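Local structure of PHOX (Pseudomonas fluorescens, 4A9V) at residues N88-N93 / Q177-G182; C192-T197 / K271-A276. The protein probably hydrolyses phosphate monoesters as a PhoX-type alkaline phosphatase, a beta-propeller enzyme that carries a complex iron-calcium cofactor catalysing phosphotransfer chemistry. All blocks are in the same frame, centred on the assembly; numbering follows the deposited sequence.

Contact 1: residues N88-N93 / Q177-G182; sequences NNEYTN and QNCANG. With FEO (mu-oxo-diiron), chain S.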
loop_
_atom_site.group_PDB
_atom_site.type_symbol
_atom_site.label_atom_id
_atom_site.label_comp_id
_atom_site.label_asym_id
_atom_site.label_seq_id
_atom_site.Cartn_x
_atom_site.Cartn_y
_atom_site.Cartn_z
ATOM N N ASN A 88 6.843 0.742 -5.633
ATOM C CA ASN A 88 7.004 -0.447 -4.824
ATOM C C ASN A 88 6.894 -1.701 -5.666
ATOM O O ASN A 88 6.087 -1.763 -6.595
ATOM C CB ASN A 88 5.921 -0.513 -3.763
ATOM C CG ASN A 88 6.094 0.514 -2.671
ATOM O OD1 ASN A 88 7.096 1.235 -2.602
ATOM N ND2 ASN A 88 5.129 0.549 -1.772
ATOM N N ASN A 89 7.584 -2.744 -5.213
ATOM C CA ASN A 89 7.495 -4.083 -5.776
ATOM C C ASN A 89 7.169 -5.041 -4.641
ATOM O O ASN A 89 7.999 -5.269 -3.758
ATOM C CB ASN A 89 8.842 -4.440 -6.420
ATOM C CG ASN A 89 9.187 -3.522 -7.569
ATOM O OD1 ASN A 89 10.182 -2.795 -7.528
ATOM N ND2 ASN A 89 8.360 -3.546 -8.609
ATOM N N GLU A 90 5.926 -5.500 -4.583
ATOM C CA GLU A 90 5.420 -6.092 -3.346
ATOM C C GLU A 90 5.836 -7.549 -3.146
ATOM O O GLU A 90 6.189 -7.950 -2.041
ATOM C CB GLU A 90 3.903 -5.959 -3.266
ATOM C CG GLU A 90 3.369 -6.316 -1.885
ATOM C CD GLU A 90 1.861 -6.280 -1.787
ATOM O OE1 GLU A 90 1.195 -6.791 -2.709
ATOM O OE2 GLU A 90 1.350 -5.803 -0.741
ATOM N N TYR A 91 5.715 -8.369 -4.183
ATOM C CA TYR A 91 5.996 -9.795 -4.059
ATOM C C TYR A 91 6.197 -10.346 -5.456
ATOM O O TYR A 91 6.348 -9.573 -6.408
ATOM C CB TYR A 91 4.897 -10.530 -3.261
ATOM C CG TYR A 91 3.550 -10.653 -3.938
ATOM C CD1 TYR A 91 2.679 -9.573 -4.013
ATOM C CD2 TYR A 91 3.096 -11.877 -4.394
ATOM C CE1 TYR A 91 1.409 -9.706 -4.543
ATOM C CE2 TYR A 91 1.834 -12.021 -4.937
ATOM C CZ TYR A 91 0.987 -10.934 -4.994
ATOM O OH TYR A 91 -0.271 -11.040 -5.543
ATOM N N THR A 92 6.307 -11.661 -5.576
ATOM C CA THR A 92 6.568 -12.251 -6.878
ATOM C C THR A 92 5.699 -13.476 -7.098
ATOM O O THR A 92 5.088 -14.001 -6.173
ATOM C CB THR A 92 8.072 -12.564 -7.076
ATOM O OG1 THR A 92 8.308 -13.006 -8.422
ATOM C CG2 THR A 92 8.549 -13.630 -6.104
ATOM N N ASN A 93 5.609 -13.883 -8.355
ATOM C CA ASN A 93 4.712 -14.946 -8.779
ATOM C C ASN A 93 5.549 -16.131 -9.241
ATOM O O ASN A 93 6.153 -16.082 -10.315
ATOM C CB ASN A 93 3.872 -14.432 -9.943
ATOM C CG ASN A 93 3.253 -13.076 -9.646
ATOM O OD1 ASN A 93 2.496 -12.930 -8.689
ATOM N ND2 ASN A 93 3.620 -12.067 -10.427
ATOM N N GLN A 177 8.062 -7.095 0.616
ATOM C CA GLN A 177 6.615 -7.047 0.826
ATOM C C GLN A 177 6.155 -5.591 0.941
ATOM O O GLN A 177 5.197 -5.255 1.642
ATOM C CB GLN A 177 6.179 -7.920 2.009
ATOM C CG GLN A 177 6.368 -9.412 1.751
ATOM C CD GLN A 177 5.318 -10.071 0.855
ATOM O OE1 GLN A 177 5.471 -11.239 0.490
ATOM N NE2 GLN A 177 4.188 -9.417 0.659
ATOM N N ASN A 178 6.708 -4.782 0.050
ATOM C CA ASN A 178 6.417 -3.354 -0.044
ATOM C C ASN A 178 5.086 -3.104 -0.731
ATOM O O ASN A 178 4.932 -3.367 -1.924
ATOM C CB ASN A 178 7.515 -2.647 -0.823
ATOM C CG ASN A 178 8.857 -2.851 -0.198
ATOM O OD1 ASN A 178 9.423 -3.942 -0.278
ATOM N ND2 ASN A 178 9.281 -1.869 0.588
ATOM N N CYS A 179 4.126 -2.630 0.050
ATOM C CA CYS A 179 2.741 -2.526 -0.358
ATOM C C CYS A 179 2.506 -1.145 -0.962
ATOM O O CYS A 179 2.718 -0.946 -2.156
ATOM C CB CYS A 179 1.851 -2.817 0.848
ATOM S SG CYS A 179 0.098 -2.759 0.489
ATOM N N ALA A 180 2.183 -0.155 -0.143
ATOM C CA ALA A 180 1.977 1.179 -0.691
ATOM C C ALA A 180 2.858 2.220 0.015
ATOM O O ALA A 180 3.962 1.893 0.488
ATOM C CB ALA A 180 0.488 1.537 -0.702
ATOM N N ASN A 181 2.484 3.491 -0.127
ATOM C CA ASN A 181 3.462 4.556 -0.220
ATOM C C ASN A 181 3.049 5.802 0.547
ATOM O O ASN A 181 1.875 6.003 0.866
ATOM C CB ASN A 181 3.677 4.924 -1.697
ATOM C CG ASN A 181 2.417 5.462 -2.353
ATOM O OD1 ASN A 181 1.359 4.817 -2.327
ATOM N ND2 ASN A 181 2.496 6.677 -2.872
ATOM N N GLY A 182 4.018 6.705 0.697
ATOM C CA GLY A 182 3.770 8.099 1.022
ATOM C C GLY A 182 4.783 8.985 0.335
ATOM O O GLY A 182 5.855 8.532 -0.055
HETATM FE FE1 FEO S . -0.457 -5.076 -0.104
HETATM FE FE2 FEO S . -3.212 -4.597 1.958
HETATM O O FEO S . -2.362 -4.820 0.238
HETATM O O HOH W 1 2.873 -7.068 1.415
HETATM O O HOH W 2 -1.024 -4.593 -2.131
HETATM O O HOH W 3 -1.244 -7.172 -0.473
#
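E90 and C179 meet at one iron of the mu-oxo-diiron group: E90 OE2 coordinates FE1 at 2.0 Å and C179 SG coordinates it at 2.5 Å. Both side chains leave the backbone with the first torsion anti to N (chi1 -169° for E90), and the glutamate then runs on extended past N178 O, with E90 CB 3.1 Å from N178 O, to bring its carboxylate to the metal. Waters 2 and 3 are further ligands of FE1.

Hydrogen bonding across the contact rests on the amide of N88. Its ND2 donates nearly straight to C179 O (2.9 Å, 171°) and more bent to A180 O (2.9 Å); both acceptors lie in the amide plane, but the donor stands above each carbonyl plane. N88 OD1 turns to Y189 and T191, so both ends of this buried amide are engaged. Water 1 accepts from Q177 NE2 at 2.8 Å and lies within bonding distance of E90 OE2.

Closer to the backbone, Q177 CA makes a CH...O contact with E90 O at 3.0 Å.

The contact joins strand 82-89, inside a four-stranded antiparallel sheet, to edge strand 178-183 of the next sheet, with D69 of strand 68-76 against E90 and C179.

Contact 2: residues C192-T197 / K271-A276; sequences CEENFT and KHENAA. With CA (calcium ion), chain Q; FEO (mu-oxo-diiron), chain S.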
loop_
_atom_site.group_PDB
_atom_site.type_symbol
_atom_site.label_atom_id
_atom_site.label_comp_id
_atom_site.label_asym_id
_atom_site.label_seq_id
_atom_site.Cartn_x
_atom_site.Cartn_y
_atom_site.Cartn_z
ATOM N N CYS A 192 6.121 1.037 2.529
ATOM C CA CYS A 192 5.465 0.406 3.661
ATOM C C CYS A 192 5.578 -1.110 3.567
ATOM O O CYS A 192 5.134 -1.707 2.589
ATOM C CB CYS A 192 3.996 0.800 3.660
ATOM S SG CYS A 192 3.746 2.528 4.087
ATOM N N GLU A 193 6.160 -1.732 4.587
ATOM C CA GLU A 193 6.286 -3.185 4.658
ATOM C C GLU A 193 5.013 -3.766 5.257
ATOM O O GLU A 193 4.667 -3.462 6.396
ATOM C CB GLU A 193 7.502 -3.556 5.516
ATOM C CG GLU A 193 8.803 -3.080 4.899
ATOM C CD GLU A 193 10.016 -3.121 5.819
ATOM O OE1 GLU A 193 9.894 -3.379 7.039
ATOM O OE2 GLU A 193 11.130 -2.887 5.292
ATOM N N GLU A 194 4.313 -4.586 4.475
ATOM C CA GLU A 194 2.986 -5.086 4.853
ATOM C C GLU A 194 3.072 -6.559 5.291
ATOM O O GLU A 194 3.338 -6.828 6.454
ATOM C CB GLU A 194 1.966 -4.869 3.718
ATOM C CG GLU A 194 0.548 -5.295 4.080
ATOM C CD GLU A 194 -0.374 -5.369 2.885
ATOM O OE1 GLU A 194 0.115 -5.654 1.769
ATOM O OE2 GLU A 194 -1.595 -5.222 3.083
ATOM N N ASN A 195 2.965 -7.508 4.363
ATOM C CA ASN A 195 2.891 -8.929 4.728
ATOM C C ASN A 195 4.270 -9.568 4.890
ATOM O O ASN A 195 4.546 -10.678 4.410
ATOM C CB ASN A 195 2.043 -9.686 3.717
ATOM C CG ASN A 195 0.580 -9.320 3.825
ATOM O OD1 ASN A 195 -0.001 -9.388 4.911
ATOM N ND2 ASN A 195 0.007 -8.829 2.741
ATOM N N PHE A 196 5.110 -8.890 5.659
ATOM C CA PHE A 196 6.486 -9.321 5.849
ATOM C C PHE A 196 6.569 -10.672 6.553
ATOM O O PHE A 196 7.483 -11.451 6.306
ATOM C CB PHE A 196 7.292 -8.265 6.616
ATOM C CG PHE A 196 6.881 -8.103 8.054
ATOM C CD1 PHE A 196 5.827 -7.282 8.414
ATOM C CD2 PHE A 196 7.590 -8.737 9.054
ATOM C CE1 PHE A 196 5.455 -7.154 9.741
ATOM C CE2 PHE A 196 7.220 -8.616 10.377
ATOM C CZ PHE A 196 6.161 -7.812 10.728
ATOM N N THR A 197 5.618 -10.941 7.438
ATOM C CA THR A 197 5.623 -12.168 8.226
ATOM C C THR A 197 5.481 -13.407 7.355
ATOM O O THR A 197 5.949 -14.478 7.735
ATOM C CB THR A 197 4.496 -12.156 9.272
ATOM O OG1 THR A 197 3.254 -11.874 8.623
ATOM C CG2 THR A 197 4.744 -11.098 10.328
ATOM N N LYS A 271 1.543 -4.327 9.805
ATOM C CA LYS A 271 1.485 -4.658 8.390
ATOM C C LYS A 271 1.019 -3.426 7.602
ATOM O O LYS A 271 -0.161 -3.256 7.289
ATOM C CB LYS A 271 0.627 -5.904 8.168
ATOM C CG LYS A 271 1.217 -7.091 8.895
ATOM C CD LYS A 271 0.533 -8.416 8.621
ATOM C CE LYS A 271 1.102 -9.475 9.549
ATOM N NZ LYS A 271 0.435 -10.795 9.399
ATOM N N HIS A 272 1.958 -2.500 7.425
ATOM C CA HIS A 272 1.660 -1.177 6.884
ATOM C C HIS A 272 1.175 -1.258 5.460
ATOM O O HIS A 272 1.881 -1.786 4.601
ATOM C CB HIS A 272 2.927 -0.329 6.886
ATOM C CG HIS A 272 3.398 0.082 8.250
ATOM N ND1 HIS A 272 2.978 1.225 8.840
ATOM C CD2 HIS A 272 4.327 -0.484 9.106
ATOM C CE1 HIS A 272 3.598 1.370 10.019
ATOM N NE2 HIS A 272 4.418 0.330 10.187
ATOM N N GLU A 273 0.059 -0.594 5.164
ATOM C CA GLU A 273 -0.408 -0.454 3.786
ATOM C C GLU A 273 0.209 0.789 3.141
ATOM O O GLU A 273 1.098 0.676 2.300
ATOM C CB GLU A 273 -1.925 -0.405 3.714
ATOM C CG GLU A 273 -2.432 -0.366 2.279
ATOM C CD GLU A 273 -2.756 -1.731 1.708
ATOM O OE1 GLU A 273 -2.872 -2.693 2.509
ATOM O OE2 GLU A 273 -2.930 -1.819 0.465
ATOM N N ASN A 274 -0.260 1.979 3.517
ATOM C CA ASN A 274 0.325 3.224 3.013
ATOM C C ASN A 274 0.559 4.222 4.141
ATOM O O ASN A 274 0.389 3.918 5.319
ATOM C CB ASN A 274 -0.467 3.819 1.816
ATOM C CG ASN A 274 -1.554 4.801 2.226
ATOM O OD1 ASN A 274 -2.197 4.653 3.267
ATOM N ND2 ASN A 274 -1.861 5.736 1.333
ATOM N N ALA A 275 1.041 5.399 3.762
ATOM C CA ALA A 275 1.440 6.419 4.717
ATOM C C ALA A 275 1.009 7.773 4.158
ATOM O O ALA A 275 1.580 8.269 3.194
ATOM C CB ALA A 275 2.945 6.375 4.930
ATOM N N ALA A 276 -0.098 8.288 4.677
ATOM C CA ALA A 276 -0.747 9.475 4.124
ATOM C C ALA A 276 -0.275 10.719 4.858
ATOM O O ALA A 276 -0.510 10.859 6.057
ATOM C CB ALA A 276 -2.259 9.349 4.237
HETATM CA CA CA Q . -3.367 -3.218 -1.323
HETATM FE FE1 FEO S . -0.457 -5.076 -0.104
HETATM FE FE2 FEO S . -3.212 -4.597 1.958
HETATM O O FEO S . -2.362 -4.820 0.238
HETATM O O HOH W 4 0.585 -11.485 6.692
HETATM O O HOH W 2 -1.024 -4.593 -2.131
HETATM O O HOH W 5 -1.503 -1.681 -2.019
HETATM O O HOH W 6 -3.518 -2.932 -3.792
HETATM O O HOH W 7 -3.823 -5.706 -2.038
HETATM O O HOH W 3 -1.244 -7.172 -0.473
#
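The E194 and E273 side chains run side by side, pointing the same way, but their carboxylate planes are 87° apart, and E194 OE2 comes within 2.9 Å of E273 OE1 because both oxygens coordinate FE2. On the F196 ring, one face carries T197 CG2, offset toward the rim, while K271 CG approaches obliquely. The H272 ring meets E193 O at its edge, near the ring plane, with CD2 4.0 Å away; H272 N gives the same oxygen a weak hydrogen bond.

E194 bridges the irons, its OE1 lying 2.0 Å from FE1. E273 bends at chi2 (93°), giving OE1 to FE2 and OE2 to the calcium ion at 2.3 Å. Nearer the backbone, C192 CB packs 3.2 Å from E273 O, and the buried H272 O, which has no polar partner, rests 3.2 Å from E194 CB.

The extended K271 chain passes E194 O and donates from NZ to T197 OG1 at 3.1 Å; NZ also reaches water 4, Y216 and, in a salt bridge, E293. Replacing K271 by an alanine is likely to leave E293 without this positive mate and open a gap beside F196.

Carboxylates shared between metals in this way mark the iron-calcium cofactor site, to which E90, C179, D292, E387 and D479 also contribute ligands.

Contacts 1 and 2, with centres about 9 Å apart, build one metal site from two directions. FE1 is gripped by both: E90 OE2 of contact 1 and E194 OE1 of contact 2 come to 2.8 Å, two like charges held together by the iron, and C179 SG lies 3.2 Å from E194 OE1, a fellow ligand of FE1. The iron ligands water 2 and water 3 are also common to the two, and water 2 extends to the calcium ion. Contact 2 carries the site onward to FE2 and calcium. The backbone couples them too: strands 178-183 and 189-193 are consecutive antiparallel neighbours in one sheet, and A180 N probably hydrogen-bonds E273 O at 2.8 Å, tying 177-182 to 271-276.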